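Acyl-CoA thioesterase II TesB2 (Mycobacterium marinum, PDB 3U0A) probably hydrolyses fatty acyl-CoA thioesters to free fatty acids and coenzyme A, as a double-hotdog thioesterase of the C/M/P thioester hydrolase family. Local coordinates at residues Gly203-Thr208 with Gly249-His254; Ala125-Asp130 with Arg155-Asp160; Gln44-Ala49 with Leu188-Leu193. All coordinates share one frame; numbering follows the deposited sequence.

Contact 1 of 3, residues Gly203-Thr208 with Gly249-His254; sequences GSAQVT and GRALTH
The methyl of Ala205 lies over those of Ala251 and Thr253, two residues apart on strand 250-259. Its CB is 3.5 Å from Ala251 CB and 3.8 Å from Thr253 CG2. With only methyls between them, the CA atoms of Ala205 and Ala251 are 6.1 Å apart. Ser204 takes up the neighbouring place: its OG is 3.4 Å from Thr253 CG2 and 3.5 Å from Thr253 CB, a van der Waals contact in which the hydroxyl oxygen rests against carbon. Both hydroxyls are bonded away from this interface, Ser204 OG to the carbonyl of Leu201 one turn back and Thr253 OG1 to the carbonyl of Gln270 on strand 264-275. The Thr253 methyl, anti to its own carbonyl carbon, is the branch that meets Ser204 and Ala205. In the C-terminal hotdog domain this joins the 3-10 turn that follows the central helix 186-200 to the antiparallel sheet wrapped around that helix. The turn, which contains Ser204 and Ala205, is closed by the bond from Gln206 N to Gly203 O, 2.9 Å. Ser243 of the neighbouring strand 237-247 also touches Ala205 and Thr253. From the same strand 250-259, Leu252 and His254 pack against a second subunit, where His254 meets its counterpart.

Contact 2 of 3, residues Ala125-Asp130 with Arg155-Asp160; sequences AAPPPD and RIVPRD
With CG anti to its own carbonyl carbon (chi1 -58°) and the chain extended from CG to NE, Arg155 carries its guanidinium past Pro129 to the start of Asp130. NH1 then donates to Pro129 O at 2.9 Å in a nearly straight bond, with an N-H...O angle of 164°. The oxygen lies close to the guanidinium plane, at its edge, but the nitrogen approaches from above the carbonyl plane and not along a lone pair. The aliphatic part of the arginine takes part as well: CD is 3.2 Å from Pro129 O and 4.2 Å from Pro129 CB. In the conformer described, Asp130 OD1 makes a long salt bridge of 3.5 Å to the same Arg155 NH1, but this pairing is doubtful because the aspartate side chain has a second position. NH2 has an acidic partner of its own in Asp153 OD1, on the same strand as Arg155. The proline-rich 125-130 segment lies in the loop between strand 119-120 and strand 152-156, probably part of the connection between the two hotdog repeats, and here it runs beside strand 152-156, an outermost strand of the C-terminal domain's sheet within this chain. Farther along, a second, apolar contact joins the loop to the end of the strand region: Val157 CG1, placed anti to the backbone N, meets the ring of Pro127 tip to tip, 3.9 Å from Pro127 CD and 4.1 Å from Pro127 CG. Trp175 of the adjoining strand 171-178 touches Pro129, and its NE1 makes a weak hydrogen bond to Pro127 O. Trp236 packs against both Pro129 and Arg155.

Contact 3 of 3, residues Gln44-Ala49 with Leu188-Leu193; sequences QSLVSA and LHICAL
Val47 and Cys191 make the close van der Waals contact between helix 34-51 and helix 186-200, with Val47 CG2 3.6 Å from Cys191 SG. The thiol sulfur stands anti to its own carbonyl carbon, as does the valine methyl that it touches, and these torsions bring the two atoms into contact. The CA atoms of this pair, 8.1 Å apart, are the nearest across the two segments. Looser apolar packing lies beside it. Leu46, with CG anti to its backbone N (chi1 175°), places CD2 4.4 Å from both Ile190 CG2 and Cys191 SG. Cys191 is thus approached by one branch from each of two consecutive residues.

No hydrogen bond links the two segments; their backbone polar groups are engaged within the helices, as in the bonds from Ser48 N to Gln44 O and from Ala192 N to Leu188 O. The axes of the short segments run nearly antiparallel, at 155°, and approach to 10.6 Å, a wide spacing that is consistent with the modest interface.

Away from this interface, Ser45 and Ser48 face the N-terminal sheet, touching Phe78, and Leu46 also reaches Met106 and Ala108. Two long helices packed side by side are consistent with the double-hotdog fold of type II acyl-CoA thioesterases, in which two hotdog repeats, each a sheet and a helix, are joined in one chain.

Along the chain, contact 3 spans both hotdog repeats, joining helix 34-51 of the N-terminal one to helix 186-200 of the C-terminal one. Contact 2 falls between its two segments in sequence, and contact 1 comes last. Contacts 1 and 2 reach the same C-terminal set of strands, through 250-259 and 152-156, with centres about 20 Å apart and nearest atoms about 7 Å apart. Contact 3 lies about 24 Å from contact 1 and about 28 Å from contact 2, centre to centre, on the opposite side of the chain's centre from both. Helix 186-200 meets the other repeat through contact 3, and the turn that follows it meets its own sheet through contact 1, while contact 2 joins the loop 125-130 to strand 152-156.

Contact 1 of 3, residues Gly203-Thr208 with Gly249-His254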
ATOM      1  N   GLY A 203       0.570 -11.620  11.492  1.00 41.64           N
ATOM      2  CA  GLY A 203       0.907 -12.072  12.859  1.00 42.27           C
ATOM      3  C   GLY A 203       1.334 -10.923  13.781  1.00 42.11           C
ATOM      4  O   GLY A 203       1.071 -10.950  14.974  1.00 42.68           O
ATOM      5  N   SER A 204       1.976  -9.901  13.228  1.00 41.46           N
ATOM      6  CA  SER A 204       2.467  -8.769  14.035  1.00 41.41           C
ATOM      7  C   SER A 204       1.330  -7.977  14.723  1.00 41.54           C
ATOM      8  O   SER A 204       1.569  -7.305  15.749  1.00 41.79           O
ATOM      9  CB  SER A 204       3.340  -7.818  13.200  1.00 40.82           C
ATOM     10  OG  SER A 204       2.584  -7.119  12.218  1.00 40.36           O
ATOM     11  N   ALA A 205       0.122  -8.059  14.156  1.00 41.45           N
ATOM     12  CA  ALA A 205      -1.061  -7.481  14.761  1.00 41.67           C
ATOM     13  C   ALA A 205      -1.408  -8.167  16.097  1.00 42.52           C
ATOM     14  O   ALA A 205      -1.998  -7.511  16.957  1.00 42.80           O
ATOM     15  CB  ALA A 205      -2.251  -7.529  13.806  1.00 41.53           C
ATOM     16  N   GLN A 206      -1.015  -9.445  16.281  1.00 43.01           N
ATOM     17  CA  GLN A 206      -1.468 -10.208  17.451  1.00 44.01           C
ATOM     18  C   GLN A 206      -0.514 -10.191  18.634  1.00 44.51           C
ATOM     19  O   GLN A 206      -0.773 -10.852  19.635  1.00 45.48           O
ATOM     20  CB  GLN A 206      -1.815 -11.667  17.093  1.00 44.58           C
ATOM     21  CG  GLN A 206      -2.792 -11.845  15.929  1.00 44.31           C
ATOM     22  CD  GLN A 206      -4.096 -11.101  16.139  1.00 44.41           C
ATOM     23  OE1 GLN A 206      -4.628 -11.024  17.271  1.00 45.10           O
ATOM     24  NE2 GLN A 206      -4.628 -10.541  15.051  1.00 43.80           N
ATOM     25  N   VAL A 207       0.559  -9.415  18.533  1.00 43.99           N
ATOM     26  CA  VAL A 207       1.662  -9.548  19.484  1.00 44.54           C
ATOM     27  C   VAL A 207       1.198  -9.250  20.903  1.00 45.37           C
ATOM     28  O   VAL A 207       1.543  -9.990  21.845  1.00 46.33           O
ATOM     29  CB  VAL A 207       2.828  -8.636  19.085  1.00 43.92           C
ATOM     30  CG1 VAL A 207       3.817  -8.463  20.221  1.00 44.60           C
ATOM     31  CG2 VAL A 207       3.542  -9.224  17.883  1.00 43.41           C
ATOM     32  N   THR A 208       0.398  -8.189  21.033  1.00 45.10           N
ATOM     33  CA  THR A 208      -0.145  -7.748  22.323  1.00 45.86           C
ATOM     34  C   THR A 208      -1.578  -8.260  22.621  1.00 46.44           C
ATOM     35  O   THR A 208      -2.258  -7.711  23.472  1.00 46.92           O
ATOM     36  CB  THR A 208      -0.193  -6.193  22.400  1.00 45.37           C
ATOM     37  OG1 THR A 208      -1.204  -5.685  21.500  1.00 44.69           O
ATOM     38  CG2 THR A 208       1.182  -5.575  22.095  1.00 44.94           C
ATOM     39  N   GLY A 249     -12.604  -4.383  13.820  1.00 45.22           N
ATOM     40  CA  GLY A 249     -12.492  -5.722  13.285  1.00 44.84           C
ATOM     41  C   GLY A 249     -11.333  -5.885  12.324  1.00 44.15           C
ATOM     42  O   GLY A 249     -11.237  -6.886  11.610  1.00 43.80           O
ATOM     43  N   ARG A 250     -10.444  -4.902  12.298  1.00 44.03           N
ATOM     44  CA  ARG A 250      -9.359  -4.906  11.332  1.00 43.47           C
ATOM     45  C   ARG A 250      -8.082  -4.633  12.073  1.00 43.55           C
ATOM     46  O   ARG A 250      -8.113  -4.213  13.219  1.00 44.04           O
ATOM     47  CB  ARG A 250      -9.578  -3.850  10.200  1.00 43.22           C
ATOM     48  CG  ARG A 250     -10.906  -3.969   9.495  1.00 43.24           C
ATOM     49  CD  ARG A 250     -11.015  -3.138   8.206  1.00 42.94           C
ATOM     50  NE  ARG A 250     -10.606  -1.755   8.363  1.00 43.00           N
ATOM     51  CZ  ARG A 250     -11.238  -0.836   9.072  1.00 43.42           C
ATOM     52  NH1 ARG A 250     -12.340  -1.107   9.727  1.00 43.86           N
ATOM     53  NH2 ARG A 250     -10.726   0.359   9.146  1.00 43.46           N
ATOM     54  N   ALA A 251      -6.969  -4.881  11.395  1.00 43.14           N
ATOM     55  CA  ALA A 251      -5.657  -4.575  11.903  1.00 43.23           C
ATOM     56  C   ALA A 251      -4.825  -4.211  10.703  1.00 42.82           C
ATOM     57  O   ALA A 251      -4.905  -4.856   9.684  1.00 42.43           O
ATOM     58  CB  ALA A 251      -5.056  -5.768  12.630  1.00 43.29           C
ATOM     59  N   LEU A 252      -4.025  -3.173  10.823  1.00 42.97           N
ATOM     60  CA  LEU A 252      -3.109  -2.816   9.800  1.00 42.69           C
ATOM     61  C   LEU A 252      -1.741  -3.221  10.250  1.00 42.81           C
ATOM     62  O   LEU A 252      -1.395  -3.089  11.425  1.00 43.23           O
ATOM     63  CB  LEU A 252      -3.139  -1.324   9.572  1.00 42.82           C
ATOM     64  CG  LEU A 252      -2.404  -0.826   8.341  1.00 42.55           C
ATOM     65  CD1 LEU A 252      -3.008  -1.462   7.086  1.00 42.10           C
ATOM     66  CD2 LEU A 252      -2.461   0.691   8.317  1.00 42.76           C
ATOM     67  N   THR A 253      -0.965  -3.726   9.298  1.00 42.50           N
ATOM     68  CA  THR A 253       0.421  -4.089   9.526  1.00 42.63           C
ATOM     69  C   THR A 253       1.313  -3.577   8.385  1.00 42.51           C
ATOM     70  O   THR A 253       0.865  -3.133   7.329  1.00 42.26           O
ATOM     71  CB  THR A 253       0.560  -5.612   9.753  1.00 42.48           C
ATOM     72  OG1 THR A 253       0.238  -6.340   8.557  1.00 42.06           O
ATOM     73  CG2 THR A 253      -0.360  -6.060  10.911  1.00 42.67           C
ATOM     74  N   HIS A 254       2.604  -3.622   8.651  1.00 42.77           N
ATOM     75  CA  HIS A 254       3.585  -2.880   7.877  1.00 42.89           C
ATOM     76  C   HIS A 254       4.940  -3.446   8.108  1.00 43.15           C
ATOM     77  O   HIS A 254       5.309  -3.715   9.273  1.00 43.48           O
ATOM     78  CB  HIS A 254       3.607  -1.432   8.335  1.00 43.25           C
ATOM     79  CG  HIS A 254       4.738  -0.639   7.747  1.00 43.51           C
ATOM     80  ND1 HIS A 254       4.732  -0.218   6.479  1.00 43.28           N
ATOM     81  CD2 HIS A 254       5.966  -0.239   8.295  1.00 44.07           C
ATOM     82  CE1 HIS A 254       5.880   0.448   6.222  1.00 43.67           C
ATOM     83  NE2 HIS A 254       6.633   0.427   7.335  1.00 44.16           N
TER

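Contact 2 of 3, residues Ala125-Asp130 with Arg155-Asp160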
ATOM      1  N   ALA A 125      18.783  -2.227  14.664  1.00 45.67           N
ATOM      2  CA  ALA A 125      19.540  -3.123  15.494  1.00 46.56           C
ATOM      3  C   ALA A 125      18.704  -4.370  15.717  1.00 46.79           C
ATOM      4  O   ALA A 125      17.613  -4.313  16.302  1.00 46.71           O
ATOM      5  CB  ALA A 125      19.882  -2.462  16.832  1.00 47.08           C
ATOM      6  N   ALA A 126      19.183  -5.478  15.176  1.00 47.11           N
ATOM      7  CA  ALA A 126      18.631  -6.786  15.468  1.00 47.55           C
ATOM      8  C   ALA A 126      19.820  -7.672  15.850  1.00 48.55           C
ATOM      9  O   ALA A 126      20.992  -7.317  15.589  1.00 48.75           O
ATOM     10  CB  ALA A 126      17.872  -7.354  14.279  1.00 46.96           C
ATOM     11  N   PRO A 127      19.537  -8.771  16.549  1.00 42.71           N
ATOM     12  CA  PRO A 127      20.624  -9.669  16.842  1.00 43.16           C
ATOM     13  C   PRO A 127      20.815 -10.556  15.627  1.00 43.05           C
ATOM     14  O   PRO A 127      19.871 -10.716  14.851  1.00 42.31           O
ATOM     15  CB  PRO A 127      20.124 -10.454  18.054  1.00 43.00           C
ATOM     16  CG  PRO A 127      18.654 -10.344  18.003  1.00 42.26           C
ATOM     17  CD  PRO A 127      18.340  -9.041  17.360  1.00 42.18           C
ATOM     18  N   PRO A 128      22.029 -11.109  15.437  1.00 44.04           N
ATOM     19  CA  PRO A 128      22.179 -11.974  14.288  1.00 44.21           C
ATOM     20  C   PRO A 128      21.269 -13.205  14.383  1.00 43.56           C
ATOM     21  O   PRO A 128      20.850 -13.579  15.478  1.00 43.47           O
ATOM     22  CB  PRO A 128      23.657 -12.370  14.332  1.00 45.87           C
ATOM     23  CG  PRO A 128      24.326 -11.240  15.007  1.00 46.58           C
ATOM     24  CD  PRO A 128      23.327 -10.685  15.984  1.00 45.39           C
ATOM     25  N   PRO A 129      20.945 -13.822  13.241  1.00 43.43           N
ATOM     26  CA  PRO A 129      20.082 -15.014  13.300  1.00 43.24           C
ATOM     27  C   PRO A 129      20.748 -16.216  13.963  1.00 44.64           C
ATOM     28  O   PRO A 129      20.083 -17.038  14.576  1.00 44.97           O
ATOM     29  CB  PRO A 129      19.818 -15.322  11.822  1.00 43.14           C
ATOM     30  CG  PRO A 129      20.973 -14.708  11.086  1.00 43.94           C
ATOM     31  CD  PRO A 129      21.369 -13.491  11.868  1.00 43.85           C
ATOM     32  N   ASP A 130      22.069 -16.279  13.844  1.00 45.88           N
ATOM     33  CA  ASP A 130      22.764 -17.513  14.206  0.50 47.77           C
ATOM     34  C   ASP A 130      22.664 -17.853  15.688  1.00 48.42           C
ATOM     35  O   ASP A 130      22.669 -19.059  16.043  1.00 50.06           O
ATOM     36  CB  ASP A 130      24.216 -17.543  13.708  0.50 49.47           C
ATOM     37  CG  ASP A 130      24.373 -18.394  12.456  0.50 50.48           C
ATOM     38  OD1 ASP A 130      23.331 -18.764  11.859  0.50 49.50           O
ATOM     39  OD2 ASP A 130      25.533 -18.691  12.082  0.50 52.49           O
ATOM     40  N   ARG A 155      13.359 -17.351  12.274  1.00 42.40           N
ATOM     41  CA  ARG A 155      13.879 -17.106  13.631  1.00 42.68           C
ATOM     42  C   ARG A 155      13.303 -15.813  14.120  1.00 41.93           C
ATOM     43  O   ARG A 155      13.504 -14.776  13.483  1.00 41.04           O
ATOM     44  CB  ARG A 155      15.403 -17.074  13.625  1.00 42.69           C
ATOM     45  CG  ARG A 155      16.011 -18.353  13.095  1.00 43.86           C
ATOM     46  CD  ARG A 155      17.504 -18.528  13.362  1.00 44.64           C
ATOM     47  NE  ARG A 155      17.962 -19.707  12.621  1.00 46.03           N
ATOM     48  CZ  ARG A 155      19.208 -20.176  12.560  1.00 47.38           C
ATOM     49  NH1 ARG A 155      20.202 -19.605  13.227  1.00 47.55           N
ATOM     50  NH2 ARG A 155      19.462 -21.256  11.817  1.00 48.91           N
ATOM     51  N   ILE A 156      12.572 -15.891  15.234  1.00 42.73           N
ATOM     52  CA  ILE A 156      11.735 -14.798  15.710  1.00 42.58           C
ATOM     53  C   ILE A 156      12.459 -14.098  16.825  1.00 42.56           C
ATOM     54  O   ILE A 156      12.766 -14.702  17.838  1.00 43.50           O
ATOM     55  CB  ILE A 156      10.346 -15.313  16.171  1.00 43.96           C
ATOM     56  CG1 ILE A 156       9.796 -16.276  15.089  1.00 44.30           C
ATOM     57  CG2 ILE A 156       9.371 -14.154  16.420  1.00 44.12           C
ATOM     58  CD1 ILE A 156       8.281 -16.363  14.956  1.00 45.45           C
ATOM     59  N   VAL A 157      12.754 -12.820  16.625  1.00 41.80           N
ATOM     60  CA  VAL A 157      13.462 -12.067  17.621  1.00 41.94           C
ATOM     61  C   VAL A 157      12.593 -12.059  18.874  1.00 43.05           C
ATOM     62  O   VAL A 157      11.401 -11.741  18.817  1.00 43.54           O
ATOM     63  CB  VAL A 157      13.828 -10.639  17.146  1.00 41.48           C
ATOM     64  CG1 VAL A 157      14.619  -9.920  18.218  1.00 41.88           C
ATOM     65  CG2 VAL A 157      14.679 -10.698  15.887  1.00 40.88           C
ATOM     66  N   PRO A 158      13.171 -12.487  20.010  1.00 43.81           N
ATOM     67  CA  PRO A 158      12.548 -12.462  21.336  1.00 45.25           C
ATOM     68  C   PRO A 158      12.158 -11.078  21.780  1.00 45.39           C
ATOM     69  O   PRO A 158      12.865 -10.089  21.473  1.00 44.57           O
ATOM     70  CB  PRO A 158      13.665 -12.968  22.245  1.00 45.88           C
ATOM     71  CG  PRO A 158      14.481 -13.847  21.393  1.00 45.34           C
ATOM     72  CD  PRO A 158      14.458 -13.206  20.039  1.00 43.76           C
ATOM     73  N   ARG A 159      11.058 -10.990  22.521  1.00 46.86           N
ATOM     74  CA  ARG A 159      10.548  -9.668  22.887  1.00 47.43           C
ATOM     75  C   ARG A 159      11.677  -8.836  23.592  1.00 47.23           C
ATOM     76  O   ARG A 159      11.839  -7.631  23.333  1.00 47.05           O
ATOM     77  CB  ARG A 159       9.238  -9.779  23.699  1.00 49.58           C
ATOM     78  N   ASP A 160      12.493  -9.496  24.413  1.00 47.54           N
ATOM     79  CA  ASP A 160      13.575  -8.806  25.170  1.00 47.66           C
ATOM     80  C   ASP A 160      14.779  -8.300  24.379  1.00 46.34           C
ATOM     81  O   ASP A 160      15.551  -7.501  24.897  1.00 46.70           O
ATOM     82  CB  ASP A 160      14.127  -9.726  26.274  1.00 48.74           C
ATOM     83  CG  ASP A 160      13.307  -9.667  27.532  1.00 50.78           C
ATOM     84  OD1 ASP A 160      12.514  -8.708  27.675  1.00 51.34           O
ATOM     85  OD2 ASP A 160      13.448 -10.564  28.389  1.00 52.22           O
TER

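Contact 3 of 3, residues Gln44-Ala49 with Leu188-Leu193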
ATOM      1  N   GLN A  44       0.809 -16.349  -7.984  1.00 40.71           N
ATOM      2  CA  GLN A  44       0.552 -16.796  -9.336  1.00 40.80           C
ATOM      3  C   GLN A  44      -0.102 -15.678 -10.134  1.00 40.39           C
ATOM      4  O   GLN A  44       0.233 -15.497 -11.300  1.00 40.43           O
ATOM      5  CB  GLN A  44      -0.259 -18.092  -9.369  1.00 41.13           C
ATOM      6  CG  GLN A  44       0.578 -19.335  -8.996  1.00 41.70           C
ATOM      7  CD  GLN A  44       0.035 -20.666  -9.572  1.00 42.14           C
ATOM      8  OE1 GLN A  44      -1.082 -21.116  -9.250  1.00 42.19           O
ATOM      9  NE2 GLN A  44       0.835 -21.296 -10.410  1.00 42.52           N
ATOM     10  N   SER A  45      -0.975 -14.898  -9.517  1.00 40.08           N
ATOM     11  CA  SER A  45      -1.523 -13.724 -10.169  1.00 39.76           C
ATOM     12  C   SER A  45      -0.410 -12.789 -10.657  1.00 39.67           C
ATOM     13  O   SER A  45      -0.494 -12.266 -11.749  1.00 39.64           O
ATOM     14  CB  SER A  45      -2.463 -12.965  -9.234  1.00 39.56           C
ATOM     15  OG  SER A  45      -3.470 -13.791  -8.739  1.00 39.76           O
ATOM     16  N   LEU A  46       0.630 -12.588  -9.851  1.00 39.69           N
ATOM     17  CA  LEU A  46       1.762 -11.742 -10.281  1.00 39.69           C
ATOM     18  C   LEU A  46       2.558 -12.377 -11.422  1.00 40.08           C
ATOM     19  O   LEU A  46       2.923 -11.697 -12.388  1.00 40.15           O
ATOM     20  CB  LEU A  46       2.715 -11.420  -9.127  1.00 39.69           C
ATOM     21  CG  LEU A  46       3.987 -10.659  -9.490  1.00 39.80           C
ATOM     22  CD1 LEU A  46       3.721  -9.269  -9.997  1.00 39.56           C
ATOM     23  CD2 LEU A  46       4.940 -10.584  -8.323  1.00 39.90           C
ATOM     24  N   VAL A  47       2.802 -13.684 -11.301  1.00 40.41           N
ATOM     25  CA  VAL A  47       3.570 -14.389 -12.305  1.00 40.89           C
ATOM     26  C   VAL A  47       2.871 -14.264 -13.645  1.00 40.91           C
ATOM     27  O   VAL A  47       3.520 -14.090 -14.662  1.00 41.24           O
ATOM     28  CB  VAL A  47       3.783 -15.853 -11.926  1.00 41.30           C
ATOM     29  CG1 VAL A  47       4.402 -16.647 -13.086  1.00 41.89           C
ATOM     30  CG2 VAL A  47       4.639 -15.927 -10.694  1.00 41.42           C
ATOM     31  N   SER A  48       1.545 -14.321 -13.627  1.00 40.62           N
ATOM     32  CA  SER A  48       0.733 -14.092 -14.831  1.00 40.63           C
ATOM     33  C   SER A  48       0.924 -12.713 -15.446  1.00 40.53           C
ATOM     34  O   SER A  48       0.910 -12.543 -16.673  1.00 40.80           O
ATOM     35  CB  SER A  48      -0.738 -14.231 -14.476  1.00 40.36           C
ATOM     36  OG  SER A  48      -1.132 -15.576 -14.580  1.00 40.62           O
ATOM     37  N   ALA A  49       1.018 -11.718 -14.576  1.00 40.19           N
ATOM     38  CA  ALA A  49       1.273 -10.376 -15.000  1.00 40.14           C
ATOM     39  C   ALA A  49       2.650 -10.337 -15.702  1.00 40.61           C
ATOM     40  O   ALA A  49       2.764  -9.774 -16.772  1.00 40.88           O
ATOM     41  CB  ALA A  49       1.213  -9.435 -13.796  1.00 39.75           C
ATOM     42  N   LEU A 188      11.389 -15.343  -9.194  1.00 42.51           N
ATOM     43  CA  LEU A 188      11.214 -16.389  -8.201  1.00 42.32           C
ATOM     44  C   LEU A 188      11.537 -15.874  -6.801  1.00 41.80           C
ATOM     45  O   LEU A 188      10.938 -16.301  -5.817  1.00 41.60           O
ATOM     46  CB  LEU A 188      12.107 -17.612  -8.523  1.00 42.71           C
ATOM     47  CG  LEU A 188      12.132 -18.735  -7.470  1.00 42.68           C
ATOM     48  CD1 LEU A 188      10.790 -19.421  -7.340  1.00 42.84           C
ATOM     49  CD2 LEU A 188      13.199 -19.759  -7.779  1.00 43.11           C
ATOM     50  N   HIS A 189      12.517 -14.991  -6.719  1.00 41.73           N
ATOM     51  CA  HIS A 189      12.911 -14.447  -5.444  1.00 41.38           C
ATOM     52  C   HIS A 189      11.859 -13.504  -4.943  1.00 41.02           C
ATOM     53  O   HIS A 189      11.464 -13.597  -3.803  1.00 40.74           O
ATOM     54  CB  HIS A 189      14.318 -13.823  -5.513  1.00 41.57           C
ATOM     55  CG  HIS A 189      15.414 -14.859  -5.674  1.00 41.92           C
ATOM     56  ND1 HIS A 189      16.205 -15.221  -4.672  1.00 41.93           N
ATOM     57  CD2 HIS A 189      15.769 -15.650  -6.762  1.00 42.34           C
ATOM     58  CE1 HIS A 189      17.024 -16.187  -5.090  1.00 42.33           C
ATOM     59  NE2 HIS A 189      16.758 -16.435  -6.372  1.00 42.56           N
ATOM     60  N   ILE A 190      11.376 -12.624  -5.819  1.00 41.13           N
ATOM     61  CA  ILE A 190      10.299 -11.685  -5.485  1.00 40.89           C
ATOM     62  C   ILE A 190       9.066 -12.457  -4.954  1.00 40.72           C
ATOM     63  O   ILE A 190       8.562 -12.144  -3.883  1.00 40.41           O
ATOM     64  CB  ILE A 190       9.992 -10.740  -6.687  1.00 41.24           C
ATOM     65  CG1 ILE A 190      11.166  -9.781  -6.936  1.00 41.49           C
ATOM     66  CG2 ILE A 190       8.792  -9.863  -6.419  1.00 41.08           C
ATOM     67  CD1 ILE A 190      11.255  -9.300  -8.377  1.00 42.13           C
ATOM     68  N   CYS A 191       8.649 -13.498  -5.680  1.00 41.03           N
ATOM     69  CA  CYS A 191       7.551 -14.366  -5.260  1.00 41.09           C
ATOM     70  C   CYS A 191       7.820 -15.054  -3.922  1.00 40.92           C
ATOM     71  O   CYS A 191       6.943 -15.152  -3.083  1.00 40.84           O
ATOM     72  CB  CYS A 191       7.242 -15.410  -6.332  1.00 41.63           C
ATOM     73  SG  CYS A 191       6.416 -14.747  -7.808  1.00 42.05           S
ATOM     74  N   ALA A 192       9.041 -15.514  -3.726  1.00 40.96           N
ATOM     75  CA  ALA A 192       9.432 -16.132  -2.473  1.00 40.93           C
ATOM     76  C   ALA A 192       9.198 -15.147  -1.324  1.00 40.55           C
ATOM     77  O   ALA A 192       8.553 -15.491  -0.343  1.00 40.57           O
ATOM     78  CB  ALA A 192      10.895 -16.599  -2.530  1.00 41.10           C
ATOM     79  N   LEU A 193       9.695 -13.917  -1.475  1.00 40.31           N
ATOM     80  CA  LEU A 193       9.566 -12.895  -0.442  1.00 40.02           C
ATOM     81  C   LEU A 193       8.096 -12.482  -0.238  1.00 39.87           C
ATOM     82  O   LEU A 193       7.651 -12.285   0.912  1.00 39.75           O
ATOM     83  CB  LEU A 193      10.436 -11.665  -0.774  1.00 39.97           C
ATOM     84  CG  LEU A 193      10.345 -10.440   0.152  1.00 39.78           C
ATOM     85  CD1 LEU A 193      11.619  -9.638   0.092  1.00 39.97           C
ATOM     86  CD2 LEU A 193       9.181  -9.541  -0.210  1.00 39.64           C
TER